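Local coordinates for protein putative fimbriae assembly chaperone (Salmonella typhimurium, PDB 2CO7) that probably helps fimbrial subunits to fold and assemble in the periplasm, as a chaperone of the periplasmic pilus chaperone family, at residues V21-G26 and D126-R131; P56-V61 and T91-C96; P162-L167 and Y182-A187. One frame throughout, in Å; residues are numbered along the deposited sequence.

From the N terminus, strand 20-24 comes first. Contact 1 pairs it with the end of strand 116-131 and so closes a loop of about 100 residues in the N-terminal PapD-like domain. Contact 2 is nested inside that loop. It joins the start of strand 59-68 to strand 91-100, which is the sheet neighbour of strand 116-131. The chain then enters the C-terminal domain, where contact 3 closes a short loop between 162-167 and 182-187. Contact 3 follows the other two in series. It still touches both: Lys127 of contact 1 reaches Asn166, and Leu92 of contact 2 meets the Tyr164 hydroxyl. The two domains are tied together there.

Contact 1: V21-G26 and D126-R131; sequences VIYHAG and DKLIFR. With SO4 (sulfate ion), chain D.
Ile22 CG2 sits over the centre of one face of the Arg131 guanidinium, 3.9 Å from Arg131 CZ. The His24 ring stands at 78° to the same guanidinium, its NE2 obliquely placed to NH1. On the other face of the sheet, with Leu128, the rings of Tyr23 and Phe130 meet. Tyr23 CD2 lies at the edge of the Phe130 ring, near its plane, and approaches Phe130 CD1 to 3.6 Å. The two ring planes are 34° apart. Leu128 CD1 lies at the edge of the Tyr23 ring and also packs on Val21 CG1 at 3.7 Å. Ala25 CB closes on Phe130 CZ at 3.6 Å.

The backbones form a parallel pair of strands, with Val21 beside Leu128 and Tyr23 beside Phe130. Five hydrogen bonds hold them. The ladder runs from Val21 N to Lys127 O (2.9 Å) up to Ala25 N to Arg131 O (2.8 Å). Ile22 CD1 packs on Ile129 CB on the face that carries Arg131.

Arg131 has CG anti to its own N (chi1 -172°) and bends at chi3, which brings the guanidinium back over Ile22. Its charge is met by Glu90 and Asp208 through salt bridges. Tyr23 OH bonds to Arg80 N. Lys127 is extended beyond CG. Its NZ bonds to the backbone of the chain of another protein, and to O2 of a sulfate, probably from the crystallisation liquor, at 2.9 Å.

The chemistry divides by face. Val21, Tyr23, Leu128 and Phe130 give a largely apolar face turned to the domain core. The other face mixes Ile22 and Ile129 with the polar ends of Arg131, Lys127 and His24. The buried arginine is probably kept charged by its two carboxylates, while the lysine links its strand to the bound protein, probably the fimbrial partner.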
loop_
_atom_site.group_PDB
_atom_site.type_symbol
_atom_site.label_atom_id
_atom_site.label_comp_id
_atom_site.label_asym_id
_atom_site.label_seq_id
_atom_site.Cartn_x
_atom_site.Cartn_y
_atom_site.Cartn_z
ATOM N N VAL B 21 -1.601 1.203 13.204
ATOM C CA VAL B 21 -1.361 0.741 14.559
ATOM C C VAL B 21 -0.655 1.924 15.210
ATOM O O VAL B 21 0.393 2.405 14.703
ATOM C CB VAL B 21 -0.441 -0.538 14.619
ATOM C CG1 VAL B 21 -0.197 -0.913 16.089
ATOM C CG2 VAL B 21 -1.081 -1.751 13.937
ATOM N N ILE B 22 -1.217 2.426 16.307
ATOM C CA ILE B 22 -0.539 3.507 17.044
ATOM C C ILE B 22 0.210 2.842 18.208
ATOM O O ILE B 22 -0.395 2.120 19.036
ATOM C CB ILE B 22 -1.516 4.587 17.556
ATOM C CG1 ILE B 22 -2.378 5.123 16.392
ATOM C CG2 ILE B 22 -0.727 5.715 18.388
ATOM C CD1 ILE B 22 -1.576 5.661 15.186
ATOM N N TYR B 23 1.512 3.086 18.252
ATOM C CA TYR B 23 2.392 2.499 19.280
ATOM C C TYR B 23 2.739 3.550 20.301
ATOM O O TYR B 23 3.604 4.404 20.062
ATOM C CB TYR B 23 3.660 1.897 18.625
ATOM C CG TYR B 23 4.413 0.928 19.535
ATOM C CD1 TYR B 23 4.433 -0.449 19.264
ATOM C CD2 TYR B 23 5.109 1.391 20.654
ATOM C CE1 TYR B 23 5.145 -1.336 20.078
ATOM C CE2 TYR B 23 5.795 0.502 21.500
ATOM C CZ TYR B 23 5.816 -0.864 21.191
ATOM O OH TYR B 23 6.483 -1.741 22.048
ATOM N N HIS B 24 2.068 3.478 21.454
ATOM C CA HIS B 24 2.258 4.442 22.534
ATOM C C HIS B 24 3.524 4.047 23.296
ATOM O O HIS B 24 3.631 2.918 23.731
ATOM C CB HIS B 24 1.040 4.440 23.451
ATOM C CG HIS B 24 -0.197 4.995 22.812
ATOM N ND1 HIS B 24 -1.029 4.244 22.007
ATOM C CD2 HIS B 24 -0.749 6.233 22.875
ATOM C CE1 HIS B 24 -2.041 5.001 21.601
ATOM N NE2 HIS B 24 -1.901 6.205 22.126
ATOM N N ALA B 25 4.472 4.965 23.397
ATOM C CA ALA B 25 5.794 4.685 23.977
ATOM C C ALA B 25 5.816 3.929 25.323
ATOM O O ALA B 25 6.641 3.018 25.510
ATOM C CB ALA B 25 6.630 5.980 24.078
ATOM N N GLY B 26 4.951 4.311 26.264
ATOM C CA GLY B 26 4.951 3.663 27.587
ATOM C C GLY B 26 4.471 2.215 27.630
ATOM O O GLY B 26 4.716 1.490 28.611
ATOM N N ASP B 126 0.514 -1.442 6.828
ATOM C CA ASP B 126 -0.138 -0.382 7.631
ATOM C C ASP B 126 0.923 0.534 8.188
ATOM O O ASP B 126 2.016 0.091 8.552
ATOM C CB ASP B 126 -0.836 -0.961 8.879
ATOM C CG ASP B 126 -2.192 -1.591 8.601
ATOM O OD1 ASP B 126 -2.794 -1.956 9.618
ATOM O OD2 ASP B 126 -2.658 -1.700 7.455
ATOM N N LYS B 127 0.579 1.813 8.334
ATOM C CA LYS B 127 1.406 2.682 9.159
ATOM C C LYS B 127 1.434 2.192 10.598
ATOM O O LYS B 127 0.381 1.875 11.195
ATOM C CB LYS B 127 0.913 4.134 9.091
ATOM C CG LYS B 127 0.942 4.682 7.682
ATOM C CD LYS B 127 0.265 6.051 7.584
ATOM C CE LYS B 127 0.302 6.515 6.111
ATOM N NZ LYS B 127 -0.628 7.676 5.847
ATOM N N LEU B 128 2.661 2.120 11.118
ATOM C CA LEU B 128 2.910 1.832 12.526
ATOM C C LEU B 128 3.546 3.108 13.095
ATOM O O LEU B 128 4.725 3.439 12.826
ATOM C CB LEU B 128 3.850 0.635 12.675
ATOM C CG LEU B 128 4.384 0.391 14.090
ATOM C CD1 LEU B 128 3.164 0.030 15.002
ATOM C CD2 LEU B 128 5.394 -0.769 14.089
ATOM N N ILE B 129 2.761 3.826 13.867
ATOM C CA ILE B 129 3.140 5.190 14.259
ATOM C C ILE B 129 3.558 5.192 15.695
ATOM O O ILE B 129 2.729 4.942 16.596
ATOM C CB ILE B 129 2.038 6.244 13.951
ATOM C CG1 ILE B 129 1.653 6.208 12.445
ATOM C CG2 ILE B 129 2.501 7.695 14.313
ATOM C CD1 ILE B 129 0.347 7.021 12.059
ATOM N N PHE B 130 4.844 5.514 15.897
ATOM C CA PHE B 130 5.387 5.558 17.238
ATOM C C PHE B 130 5.160 6.925 17.897
ATOM O O PHE B 130 5.601 7.924 17.361
ATOM C CB PHE B 130 6.873 5.171 17.237
ATOM C CG PHE B 130 7.460 5.114 18.609
ATOM C CD1 PHE B 130 7.247 3.994 19.421
ATOM C CD2 PHE B 130 8.242 6.169 19.087
ATOM C CE1 PHE B 130 7.840 3.934 20.749
ATOM C CE2 PHE B 130 8.827 6.124 20.364
ATOM C CZ PHE B 130 8.617 5.002 21.199
ATOM N N ARG B 131 4.493 6.941 19.046
ATOM C CA ARG B 131 4.162 8.185 19.754
ATOM C C ARG B 131 4.857 8.225 21.134
ATOM O O ARG B 131 4.457 7.504 22.107
ATOM C CB ARG B 131 2.637 8.334 19.872
ATOM C CG ARG B 131 2.191 9.711 20.439
ATOM C CD ARG B 131 0.715 9.853 20.390
ATOM N NE ARG B 131 0.244 9.772 18.994
ATOM C CZ ARG B 131 -1.012 9.571 18.632
ATOM N NH1 ARG B 131 -1.983 9.436 19.553
ATOM N NH2 ARG B 131 -1.300 9.504 17.343
HETATM S S SO4 D . -0.925 8.840 2.243
HETATM O O1 SO4 D . -1.776 8.366 1.137
HETATM O O2 SO4 D . -0.365 7.700 2.955
HETATM O O3 SO4 D . 0.110 9.654 1.607
HETATM O O4 SO4 D . -1.656 9.765 3.128
#

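Contact 2: P56-V61 and T91-C96; sequences PAPFLV and TLQWVC
Phe59 has CG anti to its carbonyl carbon (chi1 -67°). Gln93 starts the same way but bends at chi2 (75°), which turns its amide toward the Phe59 ring. Both belong to the immunoglobulin-like N-terminal domain typical of PapD-type chaperones. Strands 59-68 and 91-100 are not neighbours in the sheet, and no hydrogen bond crosses between the two segments. The contact is core packing.

Phe59 CE2 comes to 3.4 Å from Gln93 CD. The two side chains cross at about a right angle, with ring and amide planes 51° apart. Ala57 CB rests on Gln93 CG at 3.6 Å. Just after it, Pro58 is the centre of an inverse gamma turn that leads into the strand.

The buried amide has a polar partner. Gln93 NE2 bonds to Leu128 O in the adjoining strand, 116-131, which the Cys96-Cys125 disulfide also links to strand 91-100. NE2 makes a weak bond to Thr91 O as well. This should limit rotation of the amide beside the ring. The Phe59 ring also meets Tyr23 edge-to-face. Further along the two strands a small apolar pair completes the contact: Val61 CG2 meets Val95 CG2 at 3.9 Å.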
loop_
_atom_site.group_PDB
_atom_site.type_symbol
_atom_site.label_atom_id
_atom_site.label_comp_id
_atom_site.label_asym_id
_atom_site.label_seq_id
_atom_site.Cartn_x
_atom_site.Cartn_y
_atom_site.Cartn_z
ATOM N N PRO B 56 15.636 -0.655 7.846
ATOM C CA PRO B 56 15.132 -1.355 9.033
ATOM C C PRO B 56 14.541 -0.421 10.085
ATOM O O PRO B 56 14.859 0.791 10.135
ATOM C CB PRO B 56 16.397 -2.023 9.630
ATOM C CG PRO B 56 17.473 -1.929 8.521
ATOM C CD PRO B 56 17.118 -0.675 7.760
ATOM N N ALA B 57 13.684 -0.987 10.927
ATOM C CA ALA B 57 13.068 -0.248 12.035
ATOM C C ALA B 57 13.257 -1.057 13.314
ATOM O O ALA B 57 13.384 -2.296 13.245
ATOM C CB ALA B 57 11.580 -0.033 11.770
ATOM N N PRO B 58 13.323 -0.371 14.474
ATOM C CA PRO B 58 13.661 -1.043 15.733
ATOM C C PRO B 58 12.419 -1.705 16.326
ATOM O O PRO B 58 12.066 -1.438 17.497
ATOM C CB PRO B 58 14.127 0.122 16.619
ATOM C CG PRO B 58 13.341 1.297 16.138
ATOM C CD PRO B 58 13.128 1.088 14.652
ATOM N N PHE B 59 11.735 -2.512 15.514
ATOM C CA PHE B 59 10.568 -3.247 16.009
ATOM C C PHE B 59 10.636 -4.670 15.545
ATOM O O PHE B 59 11.217 -4.949 14.502
ATOM C CB PHE B 59 9.280 -2.655 15.483
ATOM C CG PHE B 59 8.987 -1.278 16.002
ATOM C CD1 PHE B 59 8.082 -1.106 17.055
ATOM C CD2 PHE B 59 9.610 -0.160 15.443
ATOM C CE1 PHE B 59 7.794 0.177 17.561
ATOM C CE2 PHE B 59 9.346 1.135 15.944
ATOM C CZ PHE B 59 8.425 1.292 17.004
ATOM N N LEU B 60 9.998 -5.559 16.300
ATOM C CA LEU B 60 9.902 -6.944 15.917
ATOM C C LEU B 60 8.435 -7.316 15.925
ATOM O O LEU B 60 7.672 -6.846 16.765
ATOM C CB LEU B 60 10.698 -7.811 16.876
ATOM C CG LEU B 60 12.144 -8.211 16.533
ATOM C CD1 LEU B 60 12.814 -7.319 15.552
ATOM C CD2 LEU B 60 13.021 -8.368 17.804
ATOM N N VAL B 61 8.037 -8.106 14.938
ATOM C CA VAL B 61 6.695 -8.665 14.902
ATOM C C VAL B 61 6.783 -10.151 15.166
ATOM O O VAL B 61 7.631 -10.854 14.592
ATOM C CB VAL B 61 5.948 -8.409 13.552
ATOM C CG1 VAL B 61 4.491 -8.950 13.634
ATOM C CG2 VAL B 61 5.914 -6.957 13.231
ATOM N N THR B 91 7.317 9.068 15.034
ATOM C CA THR B 91 8.189 8.417 14.076
ATOM C C THR B 91 7.339 7.354 13.413
ATOM O O THR B 91 6.686 6.563 14.093
ATOM C CB THR B 91 9.420 7.731 14.729
ATOM O OG1 THR B 91 10.266 8.714 15.341
ATOM C CG2 THR B 91 10.246 6.991 13.645
ATOM N N LEU B 92 7.324 7.369 12.088
ATOM C CA LEU B 92 6.476 6.466 11.334
ATOM C C LEU B 92 7.284 5.265 10.867
ATOM O O LEU B 92 8.446 5.412 10.458
ATOM C CB LEU B 92 5.879 7.195 10.122
ATOM C CG LEU B 92 4.858 6.280 9.419
ATOM C CD1 LEU B 92 3.541 7.002 9.078
ATOM C CD2 LEU B 92 5.478 5.667 8.212
ATOM N N GLN B 93 6.674 4.091 10.953
ATOM C CA GLN B 93 7.194 2.860 10.340
ATOM C C GLN B 93 6.033 2.233 9.529
ATOM O O GLN B 93 4.883 2.720 9.560
ATOM C CB GLN B 93 7.576 1.854 11.460
ATOM C CG GLN B 93 8.784 2.098 12.264
ATOM C CD GLN B 93 8.673 3.199 13.309
ATOM O OE1 GLN B 93 9.666 3.740 13.676
ATOM N NE2 GLN B 93 7.469 3.484 13.812
ATOM N N TRP B 94 6.317 1.118 8.855
ATOM C CA TRP B 94 5.301 0.351 8.175
ATOM C C TRP B 94 5.376 -1.093 8.639
ATOM O O TRP B 94 6.450 -1.690 8.621
ATOM C CB TRP B 94 5.557 0.352 6.675
ATOM C CG TRP B 94 5.389 1.700 6.055
ATOM C CD1 TRP B 94 6.372 2.667 5.873
ATOM C CD2 TRP B 94 4.173 2.266 5.582
ATOM N NE1 TRP B 94 5.815 3.793 5.298
ATOM C CE2 TRP B 94 4.473 3.582 5.119
ATOM C CE3 TRP B 94 2.848 1.811 5.536
ATOM C CZ2 TRP B 94 3.501 4.421 4.547
ATOM C CZ3 TRP B 94 1.868 2.654 4.933
ATOM C CH2 TRP B 94 2.213 3.955 4.490
ATOM N N VAL B 95 4.232 -1.637 9.021
ATOM C CA VAL B 95 4.118 -3.058 9.367
ATOM C C VAL B 95 3.424 -3.715 8.161
ATOM O O VAL B 95 2.315 -3.357 7.809
ATOM C CB VAL B 95 3.424 -3.286 10.764
ATOM C CG1 VAL B 95 1.978 -2.714 10.851
ATOM C CG2 VAL B 95 3.421 -4.761 11.131
ATOM N N CYS B 96 4.123 -4.681 7.561
ATOM C CA CYS B 96 3.711 -5.302 6.313
ATOM C C CYS B 96 3.477 -6.790 6.530
ATOM O O CYS B 96 4.215 -7.451 7.259
ATOM C CB CYS B 96 4.805 -5.136 5.288
ATOM S SG CYS B 96 5.057 -3.435 4.729
#

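Contact 3: P162-L167 and Y182-A187; sequences PFYMNL and YVPPFA. With SO4 (sulfate ion), chain D.
Pro185 lies on one face of the Tyr164 ring. Its CD is 3.4 Å from the ring centroid and only 6° off the normal, a CH-pi contact. Pro184 adds CB at 3.8 Å from Tyr164 CE1. Tyr182 holds CG between its backbone N and carbonyl carbon (chi1 65°), which places its ring beside Tyr164, pointing the same way. Tyr182 CD2 lies at the edge of the Tyr164 ring, 3.7 Å from Tyr164 CD1, with the planes 59° apart.

Asn166 lies alongside Tyr182, its OD1 3.3 Å from Tyr182 CB. That oxygen is bonded to Lys127 NZ. At one end the Phe186 ring turns a face to Pro162 N. At the other, Leu167 CD2 packs across Val183 CG2.

The backbones run antiparallel. Met165 N gives to Val183 O at 2.9 Å, and Val183 N gives to Met165 O at 3.0 Å. Tyr182 N donates to O3 of a sulfate ion (3.0 Å).

Tyr164 OH makes a weak bond to Leu92 N. A G1 beta bulge places Phe186 and Ala187 opposite Asn159, with Phe186 in the left-handed backbone region. A single antiparallel bridge joins the two loops, while Tyr164, Asn166 and Tyr182 face the N-terminal domain of this two-domain, PapD-like pilus chaperone.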
loop_
_atom_site.group_PDB
_atom_site.type_symbol
_atom_site.label_atom_id
_atom_site.label_comp_id
_atom_site.label_asym_id
_atom_site.label_seq_id
_atom_site.Cartn_x
_atom_site.Cartn_y
_atom_site.Cartn_z
ATOM N N PRO B 162 3.859 17.962 16.432
ATOM C CA PRO B 162 4.631 16.716 16.537
ATOM C C PRO B 162 4.036 15.472 15.898
ATOM O O PRO B 162 4.640 14.408 16.043
ATOM C CB PRO B 162 4.768 16.499 18.054
ATOM C CG PRO B 162 3.604 17.267 18.655
ATOM C CD PRO B 162 3.315 18.408 17.733
ATOM N N PHE B 163 2.924 15.591 15.157
ATOM C CA PHE B 163 2.199 14.416 14.667
ATOM C C PHE B 163 2.335 14.215 13.185
ATOM O O PHE B 163 2.380 15.192 12.449
ATOM C CB PHE B 163 0.696 14.534 14.960
ATOM C CG PHE B 163 0.364 14.573 16.428
ATOM C CD1 PHE B 163 0.210 15.806 17.078
ATOM C CD2 PHE B 163 0.283 13.413 17.176
ATOM C CE1 PHE B 163 -0.076 15.864 18.435
ATOM C CE2 PHE B 163 -0.021 13.455 18.542
ATOM C CZ PHE B 163 -0.191 14.693 19.174
ATOM N N TYR B 164 2.315 12.953 12.730
ATOM C CA TYR B 164 1.947 12.721 11.342
ATOM C C TYR B 164 0.500 13.104 11.127
ATOM O O TYR B 164 -0.371 12.694 11.894
ATOM C CB TYR B 164 2.137 11.253 10.905
ATOM C CG TYR B 164 3.594 10.905 10.872
ATOM C CD1 TYR B 164 4.313 10.960 9.687
ATOM C CD2 TYR B 164 4.270 10.582 12.053
ATOM C CE1 TYR B 164 5.677 10.670 9.664
ATOM C CE2 TYR B 164 5.650 10.273 12.037
ATOM C CZ TYR B 164 6.333 10.339 10.854
ATOM O OH TYR B 164 7.670 10.028 10.814
ATOM N N MET B 165 0.253 13.820 10.031
ATOM C CA MET B 165 -1.085 14.330 9.714
ATOM C C MET B 165 -1.563 13.590 8.467
ATOM O O MET B 165 -1.093 13.825 7.353
ATOM C CB MET B 165 -1.027 15.857 9.483
ATOM C CG MET B 165 -0.898 16.664 10.766
ATOM S SD MET B 165 -2.471 16.631 11.704
ATOM C CE MET B 165 -1.992 17.437 13.247
ATOM N N ASN B 166 -2.464 12.650 8.678
ATOM C CA ASN B 166 -2.892 11.786 7.615
ATOM C C ASN B 166 -4.187 12.382 7.120
ATOM O O ASN B 166 -5.239 12.140 7.693
ATOM C CB ASN B 166 -3.041 10.365 8.172
ATOM C CG ASN B 166 -1.708 9.815 8.630
ATOM O OD1 ASN B 166 -0.787 9.621 7.814
ATOM N ND2 ASN B 166 -1.564 9.611 9.942
ATOM N N LEU B 167 -4.094 13.184 6.063
ATOM C CA LEU B 167 -5.238 13.970 5.621
ATOM C C LEU B 167 -6.180 13.173 4.718
ATOM O O LEU B 167 -5.753 12.375 3.896
ATOM C CB LEU B 167 -4.795 15.264 4.922
ATOM C CG LEU B 167 -4.294 16.460 5.771
ATOM C CD1 LEU B 167 -4.205 16.253 7.295
ATOM C CD2 LEU B 167 -2.961 16.877 5.188
ATOM N N TYR B 182 0.715 12.119 3.186
ATOM C CA TYR B 182 0.700 12.391 4.629
ATOM C C TYR B 182 1.796 13.407 4.949
ATOM O O TYR B 182 2.812 13.433 4.273
ATOM C CB TYR B 182 0.880 11.122 5.444
ATOM C CG TYR B 182 2.204 10.415 5.317
ATOM C CD1 TYR B 182 2.344 9.286 4.478
ATOM C CD2 TYR B 182 3.301 10.821 6.093
ATOM C CE1 TYR B 182 3.563 8.607 4.400
ATOM C CE2 TYR B 182 4.530 10.156 6.027
ATOM C CZ TYR B 182 4.652 9.048 5.208
ATOM O OH TYR B 182 5.891 8.439 5.224
ATOM N N VAL B 183 1.522 14.289 5.893
ATOM C CA VAL B 183 2.442 15.351 6.275
ATOM C C VAL B 183 3.149 14.969 7.586
ATOM O O VAL B 183 2.507 14.864 8.628
ATOM C CB VAL B 183 1.716 16.700 6.468
ATOM C CG1 VAL B 183 2.720 17.811 6.448
ATOM C CG2 VAL B 183 0.661 16.906 5.360
ATOM N N PRO B 184 4.472 14.739 7.525
ATOM C CA PRO B 184 5.189 14.403 8.766
ATOM C C PRO B 184 5.205 15.515 9.815
ATOM O O PRO B 184 4.880 16.701 9.520
ATOM C CB PRO B 184 6.611 14.041 8.258
ATOM C CG PRO B 184 6.350 13.582 6.805
ATOM C CD PRO B 184 5.383 14.702 6.371
ATOM N N PRO B 185 5.640 15.165 11.054
ATOM C CA PRO B 185 5.787 16.175 12.079
ATOM C C PRO B 185 6.668 17.351 11.626
ATOM O O PRO B 185 7.646 17.145 10.916
ATOM C CB PRO B 185 6.485 15.408 13.215
ATOM C CG PRO B 185 6.002 13.986 13.032
ATOM C CD PRO B 185 6.037 13.832 11.518
ATOM N N PHE B 186 6.324 18.585 12.021
ATOM C CA PHE B 186 7.204 19.738 11.775
ATOM C C PHE B 186 7.684 19.792 10.309
ATOM O O PHE B 186 8.868 19.976 10.012
ATOM C CB PHE B 186 8.390 19.722 12.761
ATOM C CG PHE B 186 7.980 19.619 14.218
ATOM C CD1 PHE B 186 7.190 20.615 14.798
ATOM C CD2 PHE B 186 8.377 18.547 15.003
ATOM C CE1 PHE B 186 6.814 20.536 16.150
ATOM C CE2 PHE B 186 8.008 18.469 16.386
ATOM C CZ PHE B 186 7.228 19.436 16.940
ATOM N N ALA B 187 6.751 19.572 9.400
ATOM C CA ALA B 187 7.085 19.358 7.997
ATOM C C ALA B 187 6.008 19.997 7.146
ATOM O O ALA B 187 4.941 20.302 7.646
ATOM C CB ALA B 187 7.218 17.863 7.698
HETATM S S SO4 D . -0.925 8.840 2.243
HETATM O O1 SO4 D . -1.776 8.366 1.137
HETATM O O2 SO4 D . -0.365 7.700 2.955
HETATM O O3 SO4 D . 0.110 9.654 1.607
HETATM O O4 SO4 D . -1.656 9.765 3.128
#